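Long-range contacts in flagellar biosynthetic protein FlhB (Shewanella putrefaciens CN-32, PDB 6Z0W), which is probably needed to form the flagellar rod and may be part of the flagellar export apparatus, represented here by its cytoplasmic domain: residues Ala15-Val20 and Asn61-Ser66; Ser36-Val41 and Gln82-Gly87; Ala67-Arg72 and Ile116-Pro121. One frame throughout, in Å; residues are numbered along the deposited sequence.

Contact 1: Ala15-Val20 and Asn61-Ser66; sequences ADVIVV and NIAIVS
Ile18 pairs with Ile64 and Val19 with Val65 in the parallel inner ladder of the domain's mixed beta sheet, where strands 17-20 and 64-66 run at 26° to each other. Ile18 N donates to Ala63 O (2.9 Å). Ile18 O then takes Val65 N (2.8 Å), the donor nearly in line with the carbonyl at 173°, and Val20 N closes the ladder onto Val65 O.

Just before the second strand, Ile62 leans over the start of the first. Its CB is still 4.4 Å from Ala15 O. CG2 goes deeper, beside Val17 N and 4.2 Å from CG1 of Ile18. The other branch, with CG1 anti to the carbonyl carbon (chi1 -69°) and the chain extended beyond it, passes Ala15 O and sets CD1 against that oxygen at 3.6 Å. Ala57 of helix 47-59 backs the same side chain. Cut back to an alanine, this side chain loses both branches, and Ala15 and CG1 of Ile18 would probably be left without that cover, with a gap beside Ala57.

On the face carrying Ile18, Ile64 and Val20, the two isoleucines lie side by side, while Val20 CG1 comes up to Ile64 CG2 at 3.8 Å; Pro113 touches Val20 and Ile64. Where the strands part, Ala63 N donates to a water (3.0 Å) lying beside Asp16 O. The other face turns to helix 89-100, and there the Val17 and Val65 side chains cross at about a right angle, with CG2 of Val17 4.0 Å from CG1 of Val65.

Contact 2: Ser36-Val41 and Gln82-Gly87; sequences SAAPFV and QQIPEG
Phe40 and Gln83 sit backbone to backbone in a single bridge, which ties residues near Phe40 of edge strand 40-46 to the loop between helices 68-77 and 89-100. Two main-chain hydrogen bonds flank the bridge: Ile84 N donates to Pro39 O (3.1 Å), and Val41 N donates to Gln82 O (3.1 Å). Neither donor lies quite flat with its acceptor; the N of Val41 is tilted 24° out of the Gln82 carbonyl plane. The same two oxygens also receive CA-H contacts, from Gln83 to Pro39 O and from Phe40 to Gln82 O.

The side-chain hydrogen bond is accepted by Gln83. With CG beside its own backbone N and the chain stretched out beyond it (chi2 -177°), the amide reaches across to Ser36 and Ala38. There OE1 accepts Ala38 N at 3.2 Å, through a moderately bent bond of 146° at the hydrogen. Carbon packs around that oxygen too, Ala38 CB at 3.4 Å from Gln83 OE1 and Ser36 CB at 3.5 Å from it.

The apolar contacts belong mainly to Ile84. Its side chain crosses the Pro39 ring at an angle, CD1 lying 3.7 Å from CD of Pro39, and CG1 passes by Ala38 CB; CG2 only reaches the fringe of Val41 CG2. Val92 of helix 89-100 touches both Pro39 and Ile84, and Phe89 and Leu96 add to the cover on Pro39. The Phe40 ring leads away from Gln82-Gly87 to a cation-pi contact with Arg35.

Two of the three bonds need only the backbone, so they would probably form with other side chains, whereas the bond to Ala38 N needs the Gln83 amide.

Contact 3: Ala67-Arg72 and Ile116-Pro121; sequences APPLAR and IPLNQP
At the start of helix 68-77, N-cap residue Ala67 and the first-turn residues Pro69 and Leu70 form an apolar seat for Leu118. The leucine comes from the irregular run after strand 114-115, and its side chain sets out toward the helix. With CG beside the backbone N (chi1 -63°), both methyls are carried to the helix start, where they divide the work. CD1 goes to the proline, 4.0 Å from Pro69 CB, with CG and CD of that ring hardly farther, so that it sits over a face of the ring. CD2 drops between the other two residues, 3.9 Å from Leu70 CB and 4.1 Å from Ala67 CB; Leu70 CD2 also meets Leu118 CD2, at 4.0 Å. Both Pro69 and Leu70 cross the leucine at a slant.

Pro117 precedes Leu118 and Pro121 ends the run, consistent with these residues lying in the proline-rich element that contributes to flagellar biogenesis in the beta- and gamma-proteobacteria. No hydrogen bond joins this run to Ala67-Arg72. Ile116 is bonded through its backbone to Ser66, the residue before Ala67, and Ile116 O lies 3.8 Å from Ala67 CB.

The helix start is held from within: Ala71 N donates to Ala67 O (3.0 Å), the first full turn, while the two prolines occupy positions where a helix asks no N-H of them. Leu70, buried, also touches Ala91 and Val95 of helix 89-100, and Ile122 touches both it and Pro69. Farther along the run the grip becomes polar, Asn119 ND2 bonding to Gln94 OE1 and Gln120 OE1 to Thr90 OG1, both on helix 89-100.

Overall arrangement
Contacts 1 and 3 are neighbours, centres 13 Å apart, and follow one another along the chain: strand 64-66 runs directly into helix 68-77. They meet through Val20 O and Ala67 N at 3.2 Å and through Ser66 O and Ile116 N at 3.1 Å, both probable hydrogen bonds, so contact 3 carries on from the end of the parallel ladder. Contact 2 stands apart at the edge strand of the same sheet, its centre about 16 Å from each of the others and its nearest atoms about 7 Å from contact 1 and 6 Å from contact 3. Helix 89-100 runs past all three, touching Val65, Pro39 and Leu70.

Contact 1: Ala15-Val20 and Asn61-Ser66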
loop_
_atom_site.group_PDB
_atom_site.type_symbol
_atom_site.label_atom_id
_atom_site.label_comp_id
_atom_site.label_asym_id
_atom_site.label_seq_id
_atom_site.Cartn_x
_atom_site.Cartn_y
_atom_site.Cartn_z
ATOM N N ALA A 15 1.860 4.637 9.353
ATOM C CA ALA A 15 2.234 4.151 8.038
ATOM C C ALA A 15 3.414 4.947 7.487
ATOM O O ALA A 15 3.552 6.142 7.742
ATOM C CB ALA A 15 1.044 4.274 7.069
ATOM N N ASP A 16 4.221 4.299 6.649
ATOM C CA ASP A 16 5.206 5.052 5.881
ATOM C C ASP A 16 4.657 5.560 4.553
ATOM O O ASP A 16 5.136 6.581 4.047
ATOM C CB ASP A 16 6.435 4.183 5.640
ATOM C CG ASP A 16 7.248 3.998 6.897
ATOM O OD1 ASP A 16 7.582 5.033 7.497
ATOM O OD2 ASP A 16 7.508 2.841 7.303
ATOM N N VAL A 17 3.663 4.881 3.981
ATOM C CA VAL A 17 3.123 5.247 2.675
ATOM C C VAL A 17 1.754 4.606 2.560
ATOM O O VAL A 17 1.480 3.588 3.204
ATOM C CB VAL A 17 4.072 4.801 1.530
ATOM C CG1 VAL A 17 4.013 3.287 1.351
ATOM C CG2 VAL A 17 3.721 5.503 0.205
ATOM N N ILE A 18 0.872 5.235 1.780
ATOM C CA ILE A 18 -0.371 4.628 1.296
ATOM C C ILE A 18 -0.228 4.445 -0.203
ATOM O O ILE A 18 -0.026 5.422 -0.933
ATOM C CB ILE A 18 -1.613 5.484 1.586
ATOM C CG1 ILE A 18 -1.542 6.153 2.948
ATOM C CG2 ILE A 18 -2.904 4.656 1.397
ATOM C CD1 ILE A 18 -1.576 5.228 4.121
ATOM N N VAL A 19 -0.320 3.205 -0.664
ATOM C CA VAL A 19 -0.373 2.891 -2.085
ATOM C C VAL A 19 -1.830 2.772 -2.470
ATOM O O VAL A 19 -2.593 2.025 -1.833
ATOM C CB VAL A 19 0.379 1.593 -2.395
ATOM C CG1 VAL A 19 0.411 1.340 -3.917
ATOM C CG2 VAL A 19 1.787 1.674 -1.780
ATOM N N VAL A 20 -2.233 3.517 -3.491
ATOM C CA VAL A 20 -3.642 3.564 -3.842
ATOM C C VAL A 20 -3.843 3.247 -5.307
ATOM O O VAL A 20 -2.913 3.314 -6.118
ATOM C CB VAL A 20 -4.324 4.929 -3.537
ATOM C CG1 VAL A 20 -4.305 5.211 -2.086
ATOM C CG2 VAL A 20 -3.689 6.038 -4.344
ATOM N N ASN A 61 0.270 13.889 7.048
ATOM C CA ASN A 61 1.342 14.127 6.078
ATOM C C ASN A 61 2.052 12.828 5.705
ATOM O O ASN A 61 3.287 12.769 5.612
ATOM C CB ASN A 61 2.346 15.161 6.597
ATOM C CG ASN A 61 1.770 16.560 6.616
ATOM O OD1 ASN A 61 1.427 17.120 5.573
ATOM N ND2 ASN A 61 1.608 17.110 7.811
ATOM N N ILE A 62 1.278 11.770 5.505
ATOM C CA ILE A 62 1.834 10.502 5.053
ATOM C C ILE A 62 1.683 10.422 3.540
ATOM O O ILE A 62 0.577 10.601 3.005
ATOM C CB ILE A 62 1.165 9.319 5.767
ATOM C CG1 ILE A 62 1.583 9.335 7.245
ATOM C CG2 ILE A 62 1.535 7.984 5.079
ATOM C CD1 ILE A 62 0.828 8.409 8.140
ATOM N N ALA A 63 2.800 10.165 2.847
ATOM C CA ALA A 63 2.791 10.126 1.387
ATOM C C ALA A 63 1.755 9.128 0.855
ATOM O O ALA A 63 1.646 7.993 1.325
ATOM C CB ALA A 63 4.176 9.768 0.855
ATOM N N ILE A 64 0.970 9.573 -0.104
ATOM C CA ILE A 64 0.003 8.740 -0.795
ATOM C C ILE A 64 0.466 8.658 -2.242
ATOM O O ILE A 64 0.635 9.693 -2.898
ATOM C CB ILE A 64 -1.406 9.339 -0.725
ATOM C CG1 ILE A 64 -1.839 9.550 0.735
ATOM C CG2 ILE A 64 -2.362 8.465 -1.534
ATOM C CD1 ILE A 64 -3.094 10.392 0.878
ATOM N N VAL A 65 0.704 7.456 -2.752
ATOM C CA VAL A 65 1.198 7.347 -4.121
ATOM C C VAL A 65 0.300 6.396 -4.891
ATOM O O VAL A 65 -0.175 5.393 -4.345
ATOM C CB VAL A 65 2.681 6.922 -4.188
ATOM C CG1 VAL A 65 3.490 7.688 -3.137
ATOM C CG2 VAL A 65 2.845 5.445 -3.973
ATOM N N SER A 66 0.031 6.741 -6.150
ATOM C CA SER A 66 -0.823 5.936 -7.007
ATOM C C SER A 66 0.049 5.020 -7.857
ATOM O O SER A 66 0.785 5.489 -8.737
ATOM C CB SER A 66 -1.710 6.793 -7.901
ATOM O OG SER A 66 -2.453 5.925 -8.743
HETATM O O HOH W 1 5.092 9.037 4.448
#

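Contact 2: Ser36-Val41 and Gln82-Gly87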
loop_
_atom_site.group_PDB
_atom_site.type_symbol
_atom_site.label_atom_id
_atom_site.label_comp_id
_atom_site.label_asym_id
_atom_site.label_seq_id
_atom_site.Cartn_x
_atom_site.Cartn_y
_atom_site.Cartn_z
ATOM N N SER A 36 10.240 -6.830 11.186
ATOM C CA SER A 36 10.166 -7.699 10.013
ATOM C C SER A 36 11.104 -7.202 8.925
ATOM O O SER A 36 11.232 -5.994 8.695
ATOM C CB SER A 36 8.743 -7.761 9.446
ATOM O OG SER A 36 7.810 -7.735 10.503
ATOM N N ALA A 37 11.728 -8.160 8.238
ATOM C CA ALA A 37 12.538 -7.825 7.079
ATOM C C ALA A 37 11.687 -7.209 5.972
ATOM O O ALA A 37 12.161 -6.331 5.234
ATOM C CB ALA A 37 13.259 -9.086 6.575
ATOM N N ALA A 38 10.409 -7.658 5.823
ATOM C CA ALA A 38 9.629 -7.094 4.716
ATOM C C ALA A 38 8.604 -6.064 5.214
ATOM O O ALA A 38 8.108 -6.171 6.340
ATOM C CB ALA A 38 8.890 -8.197 3.958
ATOM N N PRO A 39 8.248 -5.067 4.397
ATOM C CA PRO A 39 7.180 -4.151 4.805
ATOM C C PRO A 39 5.914 -4.938 5.104
ATOM O O PRO A 39 5.696 -6.034 4.578
ATOM C CB PRO A 39 6.996 -3.241 3.585
ATOM C CG PRO A 39 8.250 -3.376 2.782
ATOM C CD PRO A 39 8.698 -4.803 3.015
ATOM N N PHE A 40 5.088 -4.380 5.973
ATOM C CA PHE A 40 3.836 -5.016 6.331
ATOM C C PHE A 40 2.675 -4.035 6.190
ATOM O O PHE A 40 2.844 -2.812 6.228
ATOM C CB PHE A 40 3.858 -5.590 7.762
ATOM C CG PHE A 40 4.524 -4.698 8.787
ATOM C CD1 PHE A 40 3.773 -3.880 9.634
ATOM C CD2 PHE A 40 5.908 -4.715 8.933
ATOM C CE1 PHE A 40 4.412 -3.071 10.581
ATOM C CE2 PHE A 40 6.532 -3.926 9.865
ATOM C CZ PHE A 40 5.791 -3.107 10.695
ATOM N N VAL A 41 1.475 -4.595 6.056
ATOM C CA VAL A 41 0.270 -3.789 5.886
ATOM C C VAL A 41 -0.343 -3.570 7.262
ATOM O O VAL A 41 -0.602 -4.535 7.983
ATOM C CB VAL A 41 -0.717 -4.482 4.929
ATOM C CG1 VAL A 41 -2.099 -3.882 5.038
ATOM C CG2 VAL A 41 -0.175 -4.414 3.482
ATOM N N GLN A 82 0.382 -8.306 8.241
ATOM C CA GLN A 82 1.147 -9.346 7.574
ATOM C C GLN A 82 2.167 -8.713 6.624
ATOM O O GLN A 82 1.935 -7.634 6.070
ATOM C CB GLN A 82 0.202 -10.297 6.809
ATOM C CG GLN A 82 0.862 -11.560 6.259
ATOM C CD GLN A 82 -0.043 -12.413 5.334
ATOM O OE1 GLN A 82 -1.018 -11.927 4.725
ATOM N NE2 GLN A 82 0.290 -13.706 5.244
ATOM N N GLN A 83 3.329 -9.365 6.469
ATOM C CA GLN A 83 4.290 -8.913 5.470
ATOM C C GLN A 83 3.781 -9.162 4.057
ATOM O O GLN A 83 3.135 -10.176 3.771
ATOM C CB GLN A 83 5.649 -9.611 5.652
ATOM C CG GLN A 83 6.009 -9.823 7.107
ATOM C CD GLN A 83 7.383 -10.439 7.312
ATOM O OE1 GLN A 83 8.386 -9.982 6.749
ATOM N NE2 GLN A 83 7.427 -11.508 8.102
ATOM N N ILE A 84 4.065 -8.212 3.173
ATOM C CA ILE A 84 3.807 -8.382 1.742
ATOM C C ILE A 84 4.538 -9.623 1.240
ATOM O O ILE A 84 5.582 -10.001 1.798
ATOM C CB ILE A 84 4.262 -7.156 0.930
ATOM C CG1 ILE A 84 5.778 -6.957 1.127
ATOM C CG2 ILE A 84 3.458 -5.957 1.327
ATOM C CD1 ILE A 84 6.383 -5.838 0.289
ATOM N N PRO A 85 4.039 -10.264 0.182
ATOM C CA PRO A 85 4.771 -11.383 -0.422
ATOM C C PRO A 85 6.126 -10.944 -0.953
ATOM O O PRO A 85 6.319 -9.802 -1.396
ATOM C CB PRO A 85 3.865 -11.822 -1.582
ATOM C CG PRO A 85 2.527 -11.208 -1.297
ATOM C CD PRO A 85 2.826 -9.927 -0.582
ATOM N N GLU A 86 7.043 -11.896 -0.970
ATOM C CA GLU A 86 8.387 -11.628 -1.456
ATOM C C GLU A 86 8.376 -11.096 -2.893
ATOM O O GLU A 86 9.195 -10.236 -3.240
ATOM C CB GLU A 86 9.208 -12.906 -1.312
ATOM C CG GLU A 86 10.325 -13.106 -2.294
ATOM C CD GLU A 86 10.782 -14.560 -2.330
ATOM O OE1 GLU A 86 10.267 -15.330 -3.170
ATOM O OE2 GLU A 86 11.648 -14.934 -1.509
ATOM N N GLY A 87 7.424 -11.531 -3.722
ATOM C CA GLY A 87 7.400 -11.061 -5.093
ATOM C C GLY A 87 7.146 -9.567 -5.235
ATOM O O GLY A 87 7.370 -9.014 -6.321
#

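Contact 3: Ala67-Arg72 and Ile116-Pro121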
loop_
_atom_site.group_PDB
_atom_site.type_symbol
_atom_site.label_atom_id
_atom_site.label_comp_id
_atom_site.label_asym_id
_atom_site.label_seq_id
_atom_site.Cartn_x
_atom_site.Cartn_y
_atom_site.Cartn_z
ATOM N N ALA A 67 -0.074 3.715 -7.610
ATOM C CA ALA A 67 0.479 2.683 -8.487
ATOM C C ALA A 67 -0.546 1.556 -8.516
ATOM O O ALA A 67 -0.461 0.614 -7.726
ATOM C CB ALA A 67 1.849 2.201 -7.991
ATOM N N PRO A 68 -1.543 1.638 -9.404
ATOM C CA PRO A 68 -2.783 0.807 -9.278
ATOM C C PRO A 68 -2.516 -0.691 -9.181
ATOM O O PRO A 68 -3.128 -1.361 -8.336
ATOM C CB PRO A 68 -3.577 1.153 -10.561
ATOM C CG PRO A 68 -3.124 2.555 -10.903
ATOM C CD PRO A 68 -1.675 2.679 -10.449
ATOM N N PRO A 69 -1.654 -1.270 -10.032
ATOM C CA PRO A 69 -1.430 -2.720 -9.936
ATOM C C PRO A 69 -0.747 -3.137 -8.654
ATOM O O PRO A 69 -0.941 -4.276 -8.208
ATOM C CB PRO A 69 -0.546 -3.026 -11.156
ATOM C CG PRO A 69 -0.772 -1.891 -12.092
ATOM C CD PRO A 69 -0.913 -0.707 -11.180
ATOM N N LEU A 70 0.091 -2.266 -8.081
ATOM C CA LEU A 70 0.760 -2.582 -6.816
ATOM C C LEU A 70 -0.217 -2.499 -5.653
ATOM O O LEU A 70 -0.257 -3.398 -4.797
ATOM C CB LEU A 70 1.944 -1.628 -6.595
ATOM C CG LEU A 70 2.820 -1.953 -5.394
ATOM C CD1 LEU A 70 3.375 -3.386 -5.566
ATOM C CD2 LEU A 70 3.990 -0.943 -5.278
ATOM N N ALA A 71 -0.989 -1.405 -5.598
ATOM C CA ALA A 71 -2.052 -1.274 -4.599
ATOM C C ALA A 71 -2.952 -2.502 -4.589
ATOM O O ALA A 71 -3.229 -3.065 -3.525
ATOM C CB ALA A 71 -2.883 -0.009 -4.861
ATOM N N ARG A 72 -3.415 -2.935 -5.772
ATOM C CA ARG A 72 -4.325 -4.086 -5.850
ATOM C C ARG A 72 -3.617 -5.389 -5.465
ATOM O O ARG A 72 -4.169 -6.215 -4.717
ATOM C CB ARG A 72 -4.920 -4.213 -7.263
ATOM C CG ARG A 72 -5.880 -3.100 -7.656
ATOM C CD ARG A 72 -6.758 -3.472 -8.865
ATOM N NE ARG A 72 -5.971 -4.029 -9.965
ATOM C CZ ARG A 72 -5.422 -3.305 -10.936
ATOM N NH1 ARG A 72 -5.607 -1.991 -10.959
ATOM N NH2 ARG A 72 -4.716 -3.898 -11.898
ATOM N N ILE A 116 3.390 7.044 -9.468
ATOM C CA ILE A 116 4.722 6.465 -9.555
ATOM C C ILE A 116 4.663 5.315 -10.548
ATOM O O ILE A 116 3.899 4.362 -10.346
ATOM C CB ILE A 116 5.253 5.968 -8.201
ATOM C CG1 ILE A 116 5.030 7.011 -7.111
ATOM C CG2 ILE A 116 6.729 5.656 -8.319
ATOM C CD1 ILE A 116 5.884 8.242 -7.250
ATOM N N PRO A 117 5.436 5.357 -11.624
ATOM C CA PRO A 117 5.495 4.205 -12.516
ATOM C C PRO A 117 6.178 3.046 -11.816
ATOM O O PRO A 117 7.148 3.232 -11.073
ATOM C CB PRO A 117 6.321 4.708 -13.708
ATOM C CG PRO A 117 6.425 6.213 -13.522
ATOM C CD PRO A 117 6.351 6.427 -12.044
ATOM N N LEU A 118 5.637 1.851 -12.032
ATOM C CA LEU A 118 6.319 0.639 -11.617
ATOM C C LEU A 118 7.519 0.396 -12.523
ATOM O O LEU A 118 7.575 0.857 -13.664
ATOM C CB LEU A 118 5.368 -0.556 -11.651
ATOM C CG LEU A 118 4.176 -0.450 -10.689
ATOM C CD1 LEU A 118 3.126 -1.500 -10.987
ATOM C CD2 LEU A 118 4.663 -0.554 -9.240
ATOM N N ASN A 119 8.498 -0.327 -12.005
ATOM C CA ASN A 119 9.747 -0.480 -12.725
ATOM C C ASN A 119 9.890 -1.865 -13.314
ATOM O O ASN A 119 10.856 -2.131 -14.036
ATOM C CB ASN A 119 10.894 -0.112 -11.790
ATOM C CG ASN A 119 10.767 1.303 -11.316
ATOM O OD1 ASN A 119 10.632 2.211 -12.143
ATOM N ND2 ASN A 119 10.712 1.507 -9.999
ATOM N N GLN A 120 8.902 -2.715 -13.080
ATOM C CA GLN A 120 8.864 -4.079 -13.575
ATOM C C GLN A 120 7.430 -4.557 -13.437
ATOM O O GLN A 120 6.612 -3.893 -12.791
ATOM C CB GLN A 120 9.817 -4.985 -12.782
ATOM C CG GLN A 120 9.438 -5.099 -11.314
ATOM C CD GLN A 120 10.511 -5.807 -10.498
ATOM O OE1 GLN A 120 11.188 -5.184 -9.691
ATOM N NE2 GLN A 120 10.650 -7.106 -10.696
ATOM N N PRO A 121 7.090 -5.696 -14.019
ATOM C CA PRO A 121 5.721 -6.189 -13.888
ATOM C C PRO A 121 5.448 -6.707 -12.488
ATOM O O PRO A 121 6.343 -7.106 -11.739
ATOM C CB PRO A 121 5.649 -7.319 -14.919
ATOM C CG PRO A 121 6.801 -7.048 -15.866
ATOM C CD PRO A 121 7.868 -6.509 -14.967
#